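Local coordinates for variant surface glycoprotein MITat 1.13 (Trypanosoma brucei, PDB 6Z8H), which probably forms the dense coat on the surface of the parasite, whose serial replacement by antigenically distinct versions lets the trypanosome evade the host immune response, at residues I192-D198 and L226-S232; A105-V109 and A270-A276. All coordinates share one frame; numbering follows the deposited sequence.

Contact 1 (I192-D198 and L226-S232); sequences ITHGHLD and LTFSGSS
The imidazole of His196 reaches over strand 226-229 and meets the hydroxyl of Ser229 at the edge of its ring, near the plane, NE2 to OG at 2.7 Å; either atom could be the donor. With CG anti to the carbonyl carbon (chi1 -54°), the ring is directed along the neighbouring strand to a residue beyond its own pair partner, Thr227. Ser231 O also lies at the ring's edge, 3.0 Å from His196 CE1. The ring is held at both nitrogens, since ND1 bonds to Ser251 of strand 247-253, which fixes its rotation. Ser229 OG in turn accepts from the backbone N of Ser231, closing an ST turn that bends the chain back towards the histidines. There Ser232 lies over one face of the His194 ring, its CB making a CH-pi contact 3.9 Å from the centroid, while Thr193 OG1 holds ND1 of that ring at 2.8 Å.

Farther along, Asp198 points toward the neighbouring strand and crosses Thr227 at about a right angle. Thr227 OG1 donates to Asp198 OD2 over 2.7 Å, meeting it on the syn side but 31° out of the carboxylate plane. The face opposite His196 is apolar: Ile192 lays CG2 against Phe228 CB at 3.7 Å, while His194 O lies at the edge of the phenyl ring and CD1 of the ring comes close to Gly195 CA. Leu129 of helix 78-129 touches both Ile192 and Phe228, and Leu226 packs on Gly158 of the second subunit.

Between the faces run the backbone bonds of an antiparallel pair. Ser229 O takes two of them, from Thr193 N (2.9 Å) and His194 N (3.1 Å): a classic beta bulge, here where two central strands of the five-stranded antiparallel sheet meet.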
loop_
_atom_site.group_PDB
_atom_site.type_symbol
_atom_site.label_atom_id
_atom_site.label_comp_id
_atom_site.label_asym_id
_atom_site.label_seq_id
_atom_site.Cartn_x
_atom_site.Cartn_y
_atom_site.Cartn_z
ATOM N N ILE A 192 -9.990 -11.483 21.949
ATOM C CA ILE A 192 -9.921 -11.051 23.345
ATOM C C ILE A 192 -10.883 -9.885 23.525
ATOM O O ILE A 192 -10.776 -8.864 22.815
ATOM C CB ILE A 192 -8.488 -10.669 23.759
ATOM C CG1 ILE A 192 -7.568 -11.893 23.684
ATOM C CG2 ILE A 192 -8.501 -10.040 25.134
ATOM C CD1 ILE A 192 -6.094 -11.589 23.964
ATOM N N THR A 193 -11.858 -10.066 24.417
ATOM C CA THR A 193 -12.741 -9.002 24.864
ATOM C C THR A 193 -12.684 -8.722 26.367
ATOM O O THR A 193 -13.183 -7.678 26.801
ATOM C CB THR A 193 -14.194 -9.338 24.499
ATOM O OG1 THR A 193 -14.537 -10.638 24.997
ATOM C CG2 THR A 193 -14.365 -9.369 23.027
ATOM N N HIS A 194 -12.102 -9.613 27.173
ATOM C CA HIS A 194 -12.123 -9.485 28.621
ATOM C C HIS A 194 -10.781 -9.914 29.182
ATOM O O HIS A 194 -10.145 -10.849 28.680
ATOM C CB HIS A 194 -13.232 -10.341 29.246
ATOM C CG HIS A 194 -14.605 -9.873 28.895
ATOM N ND1 HIS A 194 -15.234 -10.239 27.729
ATOM C CD2 HIS A 194 -15.460 -9.045 29.541
ATOM C CE1 HIS A 194 -16.424 -9.669 27.674
ATOM N NE2 HIS A 194 -16.591 -8.947 28.767
ATOM N N GLY A 195 -10.403 -9.264 30.273
ATOM C CA GLY A 195 -9.288 -9.695 31.083
ATOM C C GLY A 195 -9.866 -10.332 32.334
ATOM O O GLY A 195 -10.925 -9.930 32.800
ATOM N N HIS A 196 -9.170 -11.335 32.880
ATOM C CA HIS A 196 -9.664 -12.138 33.993
ATOM C C HIS A 196 -8.657 -12.099 35.121
ATOM O O HIS A 196 -7.472 -12.394 34.925
ATOM C CB HIS A 196 -9.871 -13.585 33.549
ATOM C CG HIS A 196 -10.751 -13.702 32.350
ATOM N ND1 HIS A 196 -12.031 -13.192 32.321
ATOM C CD2 HIS A 196 -10.551 -14.285 31.145
ATOM C CE1 HIS A 196 -12.570 -13.428 31.134
ATOM N NE2 HIS A 196 -11.689 -14.081 30.396
ATOM N N LEU A 197 -9.157 -11.809 36.305
ATOM C CA LEU A 197 -8.358 -11.906 37.508
ATOM C C LEU A 197 -8.508 -13.342 37.993
ATOM O O LEU A 197 -9.610 -13.745 38.395
ATOM C CB LEU A 197 -8.880 -10.915 38.534
ATOM C CG LEU A 197 -8.359 -11.102 39.956
ATOM C CD1 LEU A 197 -6.838 -11.095 40.017
ATOM C CD2 LEU A 197 -8.946 -10.024 40.865
ATOM N N ASP A 198 -7.461 -14.150 37.792
ATOM C CA ASP A 198 -7.420 -15.533 38.267
ATOM C C ASP A 198 -6.845 -15.556 39.677
ATOM O O ASP A 198 -5.858 -14.876 39.977
ATOM C CB ASP A 198 -6.556 -16.414 37.359
ATOM C CG ASP A 198 -7.165 -16.615 35.980
ATOM O OD1 ASP A 198 -8.416 -16.714 35.866
ATOM O OD2 ASP A 198 -6.372 -16.686 35.018
ATOM N N LEU A 226 -3.321 -12.921 35.629
ATOM C CA LEU A 226 -4.117 -12.247 34.609
ATOM C C LEU A 226 -4.141 -13.074 33.331
ATOM O O LEU A 226 -3.090 -13.436 32.791
ATOM C CB LEU A 226 -3.538 -10.862 34.320
ATOM C CG LEU A 226 -4.153 -10.081 33.152
ATOM C CD1 LEU A 226 -5.620 -9.887 33.382
ATOM C CD2 LEU A 226 -3.439 -8.743 33.014
ATOM N N THR A 227 -5.334 -13.426 32.899
ATOM C CA THR A 227 -5.518 -14.073 31.602
ATOM C C THR A 227 -6.560 -13.299 30.807
ATOM O O THR A 227 -7.174 -12.346 31.293
ATOM C CB THR A 227 -5.918 -15.552 31.726
ATOM O OG1 THR A 227 -7.043 -15.630 32.603
ATOM C CG2 THR A 227 -4.755 -16.395 32.214
ATOM N N PHE A 228 -6.758 -13.723 29.568
ATOM C CA PHE A 228 -7.638 -13.028 28.638
ATOM C C PHE A 228 -8.456 -14.068 27.889
ATOM O O PHE A 228 -7.984 -15.186 27.654
ATOM C CB PHE A 228 -6.863 -12.183 27.612
ATOM C CG PHE A 228 -6.108 -11.034 28.207
ATOM C CD1 PHE A 228 -6.754 -9.857 28.539
ATOM C CD2 PHE A 228 -4.748 -11.123 28.402
ATOM C CE1 PHE A 228 -6.068 -8.793 29.097
ATOM C CE2 PHE A 228 -4.040 -10.048 28.941
ATOM C CZ PHE A 228 -4.706 -8.882 29.284
ATOM N N SER A 229 -9.660 -13.681 27.463
ATOM C CA SER A 229 -10.482 -14.542 26.618
ATOM C C SER A 229 -11.535 -13.701 25.905
ATOM O O SER A 229 -11.583 -12.471 26.030
ATOM C CB SER A 229 -11.119 -15.686 27.430
ATOM O OG SER A 229 -12.359 -15.313 28.041
ATOM N N GLY A 230 -12.379 -14.388 25.146
ATOM C CA GLY A 230 -13.459 -13.807 24.381
ATOM C C GLY A 230 -14.791 -13.748 25.096
ATOM O O GLY A 230 -15.796 -13.393 24.470
ATOM N N SER A 231 -14.837 -14.045 26.390
ATOM C CA SER A 231 -16.097 -14.012 27.112
ATOM C C SER A 231 -15.863 -13.546 28.541
ATOM O O SER A 231 -14.821 -13.827 29.138
ATOM C CB SER A 231 -16.733 -15.406 27.182
ATOM O OG SER A 231 -16.766 -16.028 25.926
ATOM N N SER A 232 -16.861 -12.867 29.101
ATOM C CA SER A 232 -16.809 -12.526 30.517
ATOM C C SER A 232 -16.882 -13.788 31.375
ATOM O O SER A 232 -17.573 -14.752 31.043
ATOM C CB SER A 232 -17.958 -11.579 30.868
ATOM O OG SER A 232 -17.862 -11.118 32.192
#

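Contact 2 (A105-V109 and A270-A276); sequences ARPLV and AIRSAGA. With SO4 (sulfate ion), chain G.
Leu108 carries the apolar packing: its CB rests on Ile271 CG1 at 3.9 Å, and CD1 presses against Ala274 CB at 3.5 Å, tighter than usual for two carbons. CG stands anti to the carbonyl carbon (chi1 -60°), which sends the isobutyl end across the last turn of helix 260-273, where CD2 also approaches Ala270 CB. Nearby, Ile271 CD1 reaches Val109 CG2 at 4.1 Å, the two side chains running obliquely; the methyls of Ala105 and Ala276 also meet, CB to CB at 3.8 Å.

Backbone bonds shape the C-terminal end of that helix: Gly275 has positive phi, and the bonds from Ala276 N to Ile271 O (3.1 Å) and from Gly275 N to Arg272 O (2.9 Å) form a Schellman motif that brings Ala276 round to helix 78-129.

Polar groups lie outside the packing. Arg106 NE donates to sulfate O1 at 2.8 Å, near the guanidinium plane; Tyr52 and Arg106 of both subunits bind this ion, probably from the crystallisation liquor. Arg272 forms a salt bridge with Glu183 and bonds to Tyr48.

Tyr52 of helix 34-75 also touches Ala105 and Val109 of helix 78-129, while Tyr48 of helix 34-75 touches Ile271; helix 260-273 thus ends against both long helices.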
loop_
_atom_site.group_PDB
_atom_site.type_symbol
_atom_site.label_atom_id
_atom_site.label_comp_id
_atom_site.label_asym_id
_atom_site.label_seq_id
_atom_site.Cartn_x
_atom_site.Cartn_y
_atom_site.Cartn_z
ATOM N N ALA A 105 -9.679 1.247 -9.146
ATOM C CA ALA A 105 -9.311 0.273 -8.130
ATOM C C ALA A 105 -8.285 0.824 -7.147
ATOM O O ALA A 105 -8.291 0.430 -5.969
ATOM C CB ALA A 105 -8.704 -0.960 -8.786
ATOM N N ARG A 106 -7.391 1.711 -7.588
ATOM C CA ARG A 106 -6.221 2.129 -6.823
ATOM C C ARG A 106 -6.620 2.579 -5.419
ATOM O O ARG A 106 -6.090 2.022 -4.442
ATOM C CB ARG A 106 -5.419 3.190 -7.594
ATOM C CG ARG A 106 -4.240 3.757 -6.802
ATOM C CD ARG A 106 -3.385 4.697 -7.665
ATOM N NE ARG A 106 -2.650 3.964 -8.705
ATOM C CZ ARG A 106 -2.798 4.118 -10.020
ATOM N NH1 ARG A 106 -3.645 5.026 -10.512
ATOM N NH2 ARG A 106 -2.067 3.369 -10.858
ATOM N N PRO A 107 -7.527 3.552 -5.243
ATOM C CA PRO A 107 -7.805 4.011 -3.862
ATOM C C PRO A 107 -8.509 2.963 -3.004
ATOM O O PRO A 107 -8.381 2.985 -1.774
ATOM C CB PRO A 107 -8.681 5.256 -4.060
ATOM C CG PRO A 107 -9.282 5.079 -5.455
ATOM C CD PRO A 107 -8.217 4.381 -6.257
ATOM N N LEU A 108 -9.286 2.068 -3.612
ATOM C CA LEU A 108 -9.932 1.003 -2.846
ATOM C C LEU A 108 -8.907 -0.010 -2.354
ATOM O O LEU A 108 -8.965 -0.449 -1.201
ATOM C CB LEU A 108 -10.981 0.338 -3.737
ATOM C CG LEU A 108 -12.083 1.272 -4.234
ATOM C CD1 LEU A 108 -12.923 0.584 -5.307
ATOM C CD2 LEU A 108 -12.968 1.745 -3.105
ATOM N N VAL A 109 -7.939 -0.373 -3.189
ATOM C CA VAL A 109 -6.889 -1.296 -2.787
ATOM C C VAL A 109 -6.011 -0.657 -1.731
ATOM O O VAL A 109 -5.685 -1.294 -0.719
ATOM C CB VAL A 109 -6.082 -1.751 -4.010
ATOM C CG1 VAL A 109 -4.846 -2.539 -3.600
ATOM C CG2 VAL A 109 -6.953 -2.554 -4.948
ATOM N N ALA A 270 -15.590 -3.396 -0.163
ATOM C CA ALA A 270 -15.678 -2.206 -1.011
ATOM C C ALA A 270 -15.051 -2.428 -2.381
ATOM O O ALA A 270 -15.520 -1.871 -3.385
ATOM C CB ALA A 270 -15.006 -1.015 -0.328
ATOM N N ILE A 271 -13.987 -3.226 -2.440
ATOM C CA ILE A 271 -13.363 -3.515 -3.718
ATOM C C ILE A 271 -14.318 -4.330 -4.571
ATOM O O ILE A 271 -14.540 -4.031 -5.747
ATOM C CB ILE A 271 -12.022 -4.243 -3.534
ATOM C CG1 ILE A 271 -11.022 -3.400 -2.748
ATOM C CG2 ILE A 271 -11.435 -4.619 -4.911
ATOM C CD1 ILE A 271 -9.770 -4.165 -2.381
ATOM N N ARG A 272 -14.923 -5.360 -3.979
ATOM C CA ARG A 272 -15.852 -6.211 -4.716
ATOM C C ARG A 272 -17.090 -5.435 -5.151
ATOM O O ARG A 272 -17.560 -5.583 -6.285
ATOM C CB ARG A 272 -16.238 -7.415 -3.848
ATOM C CG ARG A 272 -15.045 -8.198 -3.331
ATOM C CD ARG A 272 -15.457 -9.582 -2.840
ATOM N NE ARG A 272 -16.465 -9.475 -1.802
ATOM C CZ ARG A 272 -16.201 -9.357 -0.506
ATOM N NH1 ARG A 272 -14.949 -9.320 -0.062
ATOM N NH2 ARG A 272 -17.203 -9.254 0.354
ATOM N N SER A 273 -17.603 -4.561 -4.289
ATOM C CA SER A 273 -18.821 -3.830 -4.627
ATOM C C SER A 273 -18.596 -2.896 -5.804
ATOM O O SER A 273 -19.518 -2.656 -6.596
ATOM C CB SER A 273 -19.298 -3.024 -3.420
ATOM O OG SER A 273 -19.761 -3.892 -2.406
ATOM N N ALA A 274 -17.381 -2.382 -5.952
ATOM C CA ALA A 274 -17.042 -1.517 -7.076
ATOM C C ALA A 274 -16.705 -2.297 -8.342
ATOM O O ALA A 274 -16.478 -1.695 -9.395
ATOM C CB ALA A 274 -15.863 -0.621 -6.687
ATOM N N GLY A 275 -16.687 -3.620 -8.270
ATOM C CA GLY A 275 -16.237 -4.428 -9.385
ATOM C C GLY A 275 -14.788 -4.234 -9.739
ATOM O O GLY A 275 -14.428 -4.333 -10.924
ATOM N N ALA A 276 -13.948 -3.941 -8.748
ATOM C CA ALA A 276 -12.568 -3.529 -8.966
ATOM C C ALA A 276 -11.548 -4.594 -8.581
ATOM O O ALA A 276 -10.360 -4.276 -8.428
ATOM C CB ALA A 276 -12.286 -2.238 -8.203
HETATM S S SO4 G . 0.053 1.649 -7.369
HETATM O O1 SO4 G . -0.427 2.999 -7.244
HETATM O O2 SO4 G . -0.309 1.130 -8.661
HETATM O O3 SO4 G . -0.537 0.834 -6.342
HETATM O O4 SO4 G . 1.484 1.635 -7.231
#

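Overall arrangement
The two contacts lie far apart in an elongated subunit, with centres about 37 Å and nearest atoms about 23 Å apart. Along the chain, contact 1 is nested inside the loop closed by contact 2: from helix 78-129 the chain passes through the sheet before helix 260-273 comes back to pack on it. Helix 78-129 links them directly, carrying 105-109 in contact 2 and, nearer its end, the leucines beneath contact 1. Neither contact touches a sugar: the side chains of Ile192 and Ala270 are about 12 and 13 Å from a bound N-acetylglucosamine. Both also approach the second subunit, contact 1 through leucine packing and contact 2 through the shared sulfate.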